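Local coordinates for 16S rRNA processing protein (Pseudomonas aeruginosa, PDB 2F1L), which probably assists the final assembly of the 30S ribosomal subunit and is needed for efficient processing of 16S rRNA, at residues 129-134 and 158-163. Sequence-based numbering, arbitrary orientation.
Sequences QLLGVI and RERLLP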
loop_
_atom_site.group_PDB
_atom_site.type_symbol
_atom_site.label_atom_id
_atom_site.label_comp_id
_atom_site.label_asym_id
_atom_site.label_seq_id
_atom_site.Cartn_x
_atom_site.Cartn_y
_atom_site.Cartn_z
ATOM N N GLN A 129 12.488 -3.319 -15.708
ATOM C CA GLN A 129 12.311 -2.063 -16.407
ATOM C C GLN A 129 12.600 -0.869 -15.514
ATOM O O GLN A 129 12.129 -0.809 -14.414
ATOM C CB GLN A 129 10.867 -1.958 -16.938
ATOM C CG GLN A 129 10.440 -3.136 -17.841
ATOM C CD GLN A 129 9.062 -2.954 -18.482
ATOM O OE1 GLN A 129 8.944 -2.971 -19.700
ATOM N NE2 GLN A 129 8.020 -2.789 -17.660
ATOM N N LEU A 130 13.374 0.088 -16.012
ATOM C CA LEU A 130 13.664 1.333 -15.316
ATOM C C LEU A 130 12.533 2.280 -15.588
ATOM O O LEU A 130 12.351 2.726 -16.716
ATOM C CB LEU A 130 14.967 1.957 -15.826
ATOM C CG LEU A 130 15.306 3.356 -15.279
ATOM C CD1 LEU A 130 15.532 3.353 -13.779
ATOM C CD2 LEU A 130 16.519 3.897 -15.950
ATOM N N LEU A 131 11.773 2.592 -14.548
ATOM C CA LEU A 131 10.683 3.554 -14.640
ATOM C C LEU A 131 11.173 4.977 -14.536
ATOM O O LEU A 131 10.490 5.892 -14.951
ATOM C CB LEU A 131 9.705 3.331 -13.503
ATOM C CG LEU A 131 9.179 1.907 -13.289
ATOM C CD1 LEU A 131 8.093 1.878 -12.195
ATOM C CD2 LEU A 131 8.627 1.327 -14.580
ATOM N N GLY A 132 12.335 5.196 -13.941
ATOM C CA GLY A 132 12.783 6.571 -13.779
ATOM C C GLY A 132 13.537 6.769 -12.495
ATOM O O GLY A 132 13.972 5.805 -11.903
ATOM N N VAL A 133 13.714 8.026 -12.102
ATOM C CA VAL A 133 14.358 8.368 -10.835
ATOM C C VAL A 133 13.355 9.085 -9.961
ATOM O O VAL A 133 12.500 9.801 -10.453
ATOM C CB VAL A 133 15.622 9.301 -10.987
ATOM C CG1 VAL A 133 16.818 8.556 -11.553
ATOM C CG2 VAL A 133 15.343 10.469 -11.845
ATOM N N ILE A 134 13.472 8.906 -8.660
ATOM C CA ILE A 134 12.656 9.638 -7.718
ATOM C C ILE A 134 13.131 11.069 -7.752
ATOM O O ILE A 134 14.305 11.358 -7.528
ATOM C CB ILE A 134 12.794 9.057 -6.304
ATOM C CG1 ILE A 134 12.119 7.692 -6.237
ATOM C CG2 ILE A 134 12.146 9.960 -5.275
ATOM C CD1 ILE A 134 12.537 6.868 -5.094
ATOM N N ARG A 158 6.820 9.011 -19.205
ATOM C CA ARG A 158 5.738 9.245 -18.275
ATOM C C ARG A 158 6.252 9.441 -16.886
ATOM O O ARG A 158 7.052 8.631 -16.403
ATOM C CB ARG A 158 4.801 8.035 -18.211
ATOM C CG ARG A 158 3.918 7.813 -19.420
ATOM C CD ARG A 158 2.939 6.677 -19.136
ATOM N NE ARG A 158 2.052 7.065 -18.042
ATOM C CZ ARG A 158 1.627 6.267 -17.074
ATOM N NH1 ARG A 158 1.989 4.997 -17.004
ATOM N NH2 ARG A 158 0.849 6.768 -16.145
ATOM N N GLU A 159 5.727 10.464 -16.218
ATOM C CA GLU A 159 5.904 10.606 -14.779
ATOM C C GLU A 159 4.959 9.622 -14.095
ATOM O O GLU A 159 3.864 9.358 -14.583
ATOM C CB GLU A 159 5.648 12.048 -14.317
ATOM C CG GLU A 159 5.267 12.198 -12.859
ATOM C CD GLU A 159 4.828 13.606 -12.520
ATOM O OE1 GLU A 159 5.661 14.510 -12.660
ATOM O OE2 GLU A 159 3.655 13.806 -12.105
ATOM N N ARG A 160 5.389 9.072 -12.967
ATOM C CA ARG A 160 4.553 8.167 -12.225
ATOM C C ARG A 160 4.526 8.496 -10.750
ATOM O O ARG A 160 5.410 9.143 -10.230
ATOM C CB ARG A 160 5.041 6.738 -12.424
ATOM C CG ARG A 160 4.748 6.180 -13.787
ATOM C CD ARG A 160 5.316 4.809 -13.888
ATOM N NE ARG A 160 4.998 4.150 -15.153
ATOM C CZ ARG A 160 5.654 4.384 -16.273
ATOM N NH1 ARG A 160 6.633 5.283 -16.293
ATOM N NH2 ARG A 160 5.330 3.742 -17.376
ATOM N N LEU A 161 3.503 8.026 -10.067
ATOM C CA LEU A 161 3.339 8.372 -8.670
ATOM C C LEU A 161 3.070 7.112 -7.866
ATOM O O LEU A 161 1.970 6.521 -7.937
ATOM C CB LEU A 161 2.199 9.360 -8.541
ATOM C CG LEU A 161 2.504 10.640 -9.292
ATOM C CD1 LEU A 161 1.239 11.135 -9.960
ATOM C CD2 LEU A 161 3.111 11.684 -8.369
ATOM N N LEU A 162 4.091 6.682 -7.138
ATOM C CA LEU A 162 4.062 5.386 -6.480
ATOM C C LEU A 162 3.918 5.602 -4.997
ATOM O O LEU A 162 4.487 6.516 -4.456
ATOM C CB LEU A 162 5.314 4.596 -6.785
ATOM C CG LEU A 162 5.352 3.837 -8.113
ATOM C CD1 LEU A 162 5.167 4.738 -9.290
ATOM C CD2 LEU A 162 6.695 3.106 -8.218
ATOM N N PRO A 163 3.132 4.762 -4.338
ATOM C CA PRO A 163 2.983 4.841 -2.883
ATOM C C PRO A 163 4.203 4.274 -2.180
ATOM O O PRO A 163 4.743 3.229 -2.591
ATOM C CB PRO A 163 1.767 3.969 -2.629
ATOM C CG PRO A 163 1.856 2.920 -3.692
ATOM C CD PRO A 163 2.364 3.646 -4.921
HETATM O O HOH W 1 8.037 6.969 -14.339
#
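The side chain of Leu131 meets both Arg160 and Leu162 through one methyl group, and the apolar part of the contact is loose. Its CD1 lies 4.4 Å from Leu162 CD2, methyl to methyl, and equally far from the CD methylene of Arg160, so the arginine lends its aliphatic stem to the same small cluster. Ala185 also packs on Leu131, and Trp183 borders Leu162. Strands 130-138 and 160-163 are not neighbours in the sheet of the PRC barrel domain; strand 145-149 runs between them, and the curl of the barrel brings their inward side chains together, with the closest CA pair, Leu131 and Arg160, still 8.0 Å apart. The polar link is made by a water, since Leu131 O and Arg160 NH1 are 4.1 Å apart, too far for a direct bond. The water lies within hydrogen-bonding distance of Leu131 O (2.7 Å) and Arg158 O (2.8 Å), and accepts from Arg160 NH1 at 2.9 Å, at the guanidinium edge and in its plane. Arg160 reaches this position with CG anti to its carbonyl carbon (chi1 -73°) and a chain extended to NE. Its NH2 is salt-bridged to Asp156 and hydrogen-bonded to Ala185 O, which should help hold the group's rotation, while Arg158 CZ stands 4.2 Å above one face, off-centre.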